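Local coordinates for YflH protein (PDB 3D0W) that is of unknown function but folds as a small all-helical protein of the DUF3243 family and assembles as a pair of identical subunits, at residues K33-L36 against K37-V40; A94-L97 against V98-V101. One frame throughout, in Å; residues are numbered along the deposited sequence.

Interaction 1. Residues K33-L36 against K37-V40; sequences KGYL and KKQV
Tyr35 and Gln39 meet one turn apart on helix 23-48, an amphipathic alpha-helix of this all-helical DUF3243 fold, and show how i to i+4 neighbours share a helix flank. Four i to i+4 backbone bonds join the two turns, beginning with Lys37 N to Lys33 O (3.0 Å). The close-packed side is apolar: Leu36 lies against Tyr63 of helix 56-65 and against Leu97 and Val101 of helix 87-101, while Val40 rests on Leu60, its CG2 passing 3.4 Å from Leu36 O. On the flank beside it, Gln39, which also touches Tyr63, lays its amide over one face of the Tyr35 ring, near the rim, the planes 31° apart; a bend at chi2 (-67°) folds it back there. Replacing Tyr35 by an alanine would probably leave the Gln39 amide without its flat support and Glu68 without the phenol OH it hydrogen-bonds. Toward solvent the packing is looser: the side chain of exposed Lys38 stands at about a right angle to that of Tyr35, its NZ coming obliquely to 4.0 Å from Tyr35 CD1. The shortest reach onto the ring belongs to the amide oxygen, Gln39 OE1, 3.4 Å from Tyr35 CE1.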
ATOM      1  N   LYS A  33      -2.784   9.029   7.652  1.00 27.80           N
ATOM      2  CA  LYS A  33      -4.203   8.705   7.625  1.00 27.36           C
ATOM      3  C   LYS A  33      -5.035   9.987   7.763  1.00 28.96           C
ATOM      4  O   LYS A  33      -6.035  10.170   7.062  1.00 26.23           O
ATOM      5  CB  LYS A  33      -4.509   7.729   8.762  1.00 28.64           C
ATOM      6  CG  LYS A  33      -5.922   7.212   8.824  1.00 31.21           C
ATOM      7  CD  LYS A  33      -6.063   6.247   9.992  1.00 35.22           C
ATOM      8  CE  LYS A  33      -7.520   5.973  10.320  1.00 36.12           C
ATOM      9  NZ  LYS A  33      -7.647   4.975  11.418  1.00 38.36           N
ATOM     10  N   GLY A  34      -4.610  10.883   8.652  1.00 27.62           N
ATOM     11  CA  GLY A  34      -5.330  12.131   8.843  1.00 28.39           C
ATOM     12  C   GLY A  34      -5.306  13.029   7.616  1.00 27.96           C
ATOM     13  O   GLY A  34      -6.254  13.773   7.358  1.00 27.29           O
ATOM     14  N   TYR A  35      -4.211  12.969   6.863  1.00 29.56           N
ATOM     15  CA  TYR A  35      -4.068  13.765   5.649  1.00 29.23           C
ATOM     16  C   TYR A  35      -5.043  13.252   4.582  1.00 30.71           C
ATOM     17  O   TYR A  35      -5.640  14.038   3.845  1.00 31.28           O
ATOM     18  CB  TYR A  35      -2.619  13.686   5.147  1.00 30.19           C
ATOM     19  CG  TYR A  35      -2.362  14.398   3.839  1.00 32.98           C
ATOM     20  CD1 TYR A  35      -2.593  15.768   3.709  1.00 32.55           C
ATOM     21  CD2 TYR A  35      -1.896  13.699   2.723  1.00 32.63           C
ATOM     22  CE1 TYR A  35      -2.367  16.424   2.502  1.00 34.07           C
ATOM     23  CE2 TYR A  35      -1.668  14.343   1.512  1.00 33.19           C
ATOM     24  CZ  TYR A  35      -1.907  15.709   1.407  1.00 35.76           C
ATOM     25  OH  TYR A  35      -1.695  16.356   0.206  1.00 36.00           O
ATOM     26  N   LEU A  36      -5.206  11.935   4.502  1.00 28.34           N
ATOM     27  CA  LEU A  36      -6.127  11.354   3.529  1.00 27.67           C
ATOM     28  C   LEU A  36      -7.546  11.727   3.927  1.00 25.73           C
ATOM     29  O   LEU A  36      -8.365  12.108   3.090  1.00 24.96           O
ATOM     30  CB  LEU A  36      -5.983   9.826   3.485  1.00 25.84           C
ATOM     31  CG  LEU A  36      -4.628   9.277   3.006  1.00 27.95           C
ATOM     32  CD1 LEU A  36      -4.699   7.760   2.875  1.00 26.87           C
ATOM     33  CD2 LEU A  36      -4.265   9.896   1.682  1.00 27.12           C
ATOM     34  N   LYS A  37      -7.834  11.609   5.216  1.00 27.66           N
ATOM     35  CA  LYS A  37      -9.149  11.955   5.720  1.00 29.38           C
ATOM     36  C   LYS A  37      -9.428  13.430   5.394  1.00 30.02           C
ATOM     37  O   LYS A  37     -10.569  13.802   5.127  1.00 30.38           O
ATOM     38  CB  LYS A  37      -9.214  11.697   7.229  1.00 31.92           C
ATOM     39  CG  LYS A  37     -10.625  11.704   7.796  1.00 36.92           C
ATOM     40  CD  LYS A  37     -10.670  11.140   9.211  1.00 40.93           C
ATOM     41  CE  LYS A  37     -10.269   9.668   9.239  1.00 43.95           C
ATOM     42  NZ  LYS A  37     -10.383   9.079  10.601  1.00 45.89           N
ATOM     43  N   LYS A  38      -8.382  14.262   5.394  1.00 30.76           N
ATOM     44  CA  LYS A  38      -8.528  15.687   5.070  1.00 32.24           C
ATOM     45  C   LYS A  38      -8.933  15.843   3.614  1.00 31.13           C
ATOM     46  O   LYS A  38      -9.809  16.649   3.283  1.00 28.77           O
ATOM     47  CB  LYS A  38      -7.218  16.458   5.292  1.00 34.73           C
ATOM     48  CG  LYS A  38      -6.822  16.657   6.748  1.00 41.28           C
ATOM     49  CD  LYS A  38      -6.406  18.106   7.041  1.00 44.03           C
ATOM     50  CE  LYS A  38      -5.080  18.498   6.388  1.00 46.46           C
ATOM     51  NZ  LYS A  38      -5.139  18.582   4.898  1.00 48.23           N
ATOM     52  N   GLN A  39      -8.274  15.072   2.749  1.00 29.16           N
ATOM     53  CA  GLN A  39      -8.550  15.090   1.315  1.00 30.09           C
ATOM     54  C   GLN A  39     -10.016  14.762   1.071  1.00 29.24           C
ATOM     55  O   GLN A  39     -10.694  15.441   0.302  1.00 29.60           O
ATOM     56  CB  GLN A  39      -7.717  14.034   0.575  1.00 32.68           C
ATOM     57  CG  GLN A  39      -6.222  14.031   0.838  1.00 37.06           C
ATOM     58  CD  GLN A  39      -5.532  15.263   0.311  1.00 38.90           C
ATOM     59  OE1 GLN A  39      -5.436  16.276   0.998  1.00 43.94           O
ATOM     60  NE2 GLN A  39      -5.054  15.187  -0.925  1.00 40.67           N
ATOM     61  N   VAL A  40     -10.481  13.692   1.715  1.00 27.84           N
ATOM     62  CA  VAL A  40     -11.857  13.224   1.569  1.00 26.68           C
ATOM     63  C   VAL A  40     -12.890  14.246   2.031  1.00 26.25           C
ATOM     64  O   VAL A  40     -13.789  14.603   1.276  1.00 22.45           O
ATOM     65  CB  VAL A  40     -12.080  11.900   2.342  1.00 27.00           C
ATOM     66  CG1 VAL A  40     -13.548  11.498   2.282  1.00 28.55           C
ATOM     67  CG2 VAL A  40     -11.208  10.797   1.740  1.00 29.06           C
TER

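Interaction 2. Residues A94-L97 against V98-V101; sequences AQLL and VKLV
Leu97 and Leu100, three residues apart on helix 87-101, bring their CD1 methyls to 4.4 Å, a light apolar touch between two buried side chains. Of the same kind, Leu96 CD1 lies 4.3 Å from Lys99 CD, so the lysine's aliphatic stem borders the leucine before its charged end departs.

Methyl-to-carbonyl contacts come from the valines, which illustrate how a beta-branched residue fits a helix: Val98 CG2 stands 3.3 Å from Ala94 O, and Val101 CG2 repeats the placement over Leu97 O. In both, CG1 is anti to the backbone N (chi1 166° and 168°), which leaves CG2 beside that N and close to the carbonyl one turn back.

Backbone hydrogen bonding follows the i to i+4 pattern, running from Val98 N to Ala94 O at 3.1 Å to Val101 N to Leu97 O at 2.9 Å. Val98 N also makes a weak bond to Gln95 O, and this carbonyl accepts Lys99 N as well, at 3.3 Å.

The charged interaction leaves the chain: Lys99 NZ forms a salt bridge with Glu89 of the second subunit, whose Leu81 packs on Leu97 and Leu100. With Leu97 and Val98 on Leu60 of helix 56-65, and Leu100 on Phe29 of helix 23-48, this is a helix packed both in the hydrophobic core of a helical subunit and in the dimer interface.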
ATOM      1  N   ALA A  94      -7.985   2.179  -4.410  1.00 18.21           N
ATOM      2  CA  ALA A  94      -8.602   3.388  -3.871  1.00 20.18           C
ATOM      3  C   ALA A  94      -9.704   2.981  -2.893  1.00 20.30           C
ATOM      4  O   ALA A  94      -9.899   3.623  -1.857  1.00 19.98           O
ATOM      5  CB  ALA A  94      -9.193   4.222  -4.985  1.00 18.08           C
ATOM      6  N   GLN A  95     -10.422   1.912  -3.230  1.00 20.77           N
ATOM      7  CA  GLN A  95     -11.501   1.406  -2.373  1.00 21.34           C
ATOM      8  C   GLN A  95     -10.920   0.898  -1.056  1.00 20.39           C
ATOM      9  O   GLN A  95     -11.462   1.166   0.026  1.00 21.33           O
ATOM     10  CB  GLN A  95     -12.239   0.257  -3.067  1.00 26.23           C
ATOM     11  CG  GLN A  95     -13.038   0.645  -4.311  1.00 34.27           C
ATOM     12  CD  GLN A  95     -13.510  -0.580  -5.098  1.00 39.11           C
ATOM     13  OE1 GLN A  95     -14.052  -1.528  -4.524  1.00 42.06           O
ATOM     14  NE2 GLN A  95     -13.303  -0.562  -6.414  1.00 42.56           N
ATOM     15  N   LEU A  96      -9.807   0.172  -1.143  1.00 16.80           N
ATOM     16  CA  LEU A  96      -9.163  -0.377   0.049  1.00 17.88           C
ATOM     17  C   LEU A  96      -8.643   0.751   0.936  1.00 18.85           C
ATOM     18  O   LEU A  96      -8.732   0.687   2.168  1.00 16.39           O
ATOM     19  CB  LEU A  96      -8.011  -1.311  -0.349  1.00 18.35           C
ATOM     20  CG  LEU A  96      -7.433  -2.200   0.755  1.00 17.85           C
ATOM     21  CD1 LEU A  96      -8.542  -3.099   1.307  1.00 18.67           C
ATOM     22  CD2 LEU A  96      -6.287  -3.043   0.218  1.00 21.22           C
ATOM     23  N   LEU A  97      -8.101   1.784   0.302  1.00 19.12           N
ATOM     24  CA  LEU A  97      -7.577   2.935   1.021  1.00 19.99           C
ATOM     25  C   LEU A  97      -8.695   3.667   1.772  1.00 20.90           C
ATOM     26  O   LEU A  97      -8.457   4.244   2.829  1.00 21.14           O
ATOM     27  CB  LEU A  97      -6.890   3.904   0.054  1.00 23.08           C
ATOM     28  CG  LEU A  97      -5.937   4.899   0.721  1.00 26.55           C
ATOM     29  CD1 LEU A  97      -4.716   4.141   1.215  1.00 24.13           C
ATOM     30  CD2 LEU A  97      -5.517   5.993  -0.267  1.00 28.06           C
ATOM     31  N   VAL A  98      -9.905   3.671   1.218  1.00 19.72           N
ATOM     32  CA  VAL A  98     -11.021   4.327   1.892  1.00 21.35           C
ATOM     33  C   VAL A  98     -11.341   3.551   3.177  1.00 21.30           C
ATOM     34  O   VAL A  98     -11.629   4.145   4.217  1.00 19.82           O
ATOM     35  CB  VAL A  98     -12.281   4.390   0.990  1.00 21.17           C
ATOM     36  CG1 VAL A  98     -13.522   4.760   1.820  1.00 22.52           C
ATOM     37  CG2 VAL A  98     -12.074   5.429  -0.107  1.00 21.19           C
ATOM     38  N   LYS A  99     -11.287   2.223   3.095  1.00 21.72           N
ATOM     39  CA  LYS A  99     -11.544   1.376   4.255  1.00 23.41           C
ATOM     40  C   LYS A  99     -10.451   1.614   5.303  1.00 22.37           C
ATOM     41  O   LYS A  99     -10.713   1.598   6.506  1.00 23.88           O
ATOM     42  CB  LYS A  99     -11.569  -0.106   3.830  1.00 24.23           C
ATOM     43  CG  LYS A  99     -12.777  -0.488   2.955  1.00 25.60           C
ATOM     44  CD  LYS A  99     -12.598  -1.848   2.249  1.00 25.11           C
ATOM     45  CE  LYS A  99     -12.610  -3.019   3.223  1.00 31.44           C
ATOM     46  NZ  LYS A  99     -12.536  -4.376   2.556  1.00 26.85           N
ATOM     47  N   LEU A 100      -9.221   1.833   4.845  1.00 22.42           N
ATOM     48  CA  LEU A 100      -8.113   2.084   5.754  1.00 25.40           C
ATOM     49  C   LEU A 100      -8.317   3.427   6.454  1.00 27.96           C
ATOM     50  O   LEU A 100      -8.137   3.539   7.671  1.00 26.67           O
ATOM     51  CB  LEU A 100      -6.784   2.052   4.992  1.00 24.64           C
ATOM     52  CG  LEU A 100      -5.491   2.494   5.681  1.00 27.23           C
ATOM     53  CD1 LEU A 100      -4.311   1.847   4.990  1.00 28.37           C
ATOM     54  CD2 LEU A 100      -5.364   4.021   5.650  1.00 28.39           C
ATOM     55  N   VAL A 101      -8.717   4.440   5.695  1.00 27.84           N
ATOM     56  CA  VAL A 101      -8.951   5.756   6.279  1.00 33.26           C
ATOM     57  C   VAL A 101     -10.065   5.715   7.335  1.00 36.00           C
ATOM     58  O   VAL A 101      -9.923   6.289   8.419  1.00 37.32           O
ATOM     59  CB  VAL A 101      -9.304   6.790   5.190  1.00 32.28           C
ATOM     60  CG1 VAL A 101      -9.835   8.069   5.825  1.00 34.38           C
ATOM     61  CG2 VAL A 101      -8.064   7.095   4.363  1.00 33.36           C
TER

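Overall arrangement
From the N terminus, the chain first enters helix 23-48, where interaction 1 joins successive turns; it then passes through helices 56-65 and 73-84 before interaction 2 does the same on helix 87-101. Each contact is local and encloses no loop, and the two stand in series, neither nested nor crossed. Their centres are nevertheless 11 Å apart because the fold brings the last helix back against the first. At the junction, Leu36 CB lies 3.5 Å from Val101 CG2, and Lys33 CE packs 3.1 Å from Val101 O. Helix 56-65 touches both contacts through Ser56 and Leu60, tying three helices together, while interaction 2 also extends to the second subunit.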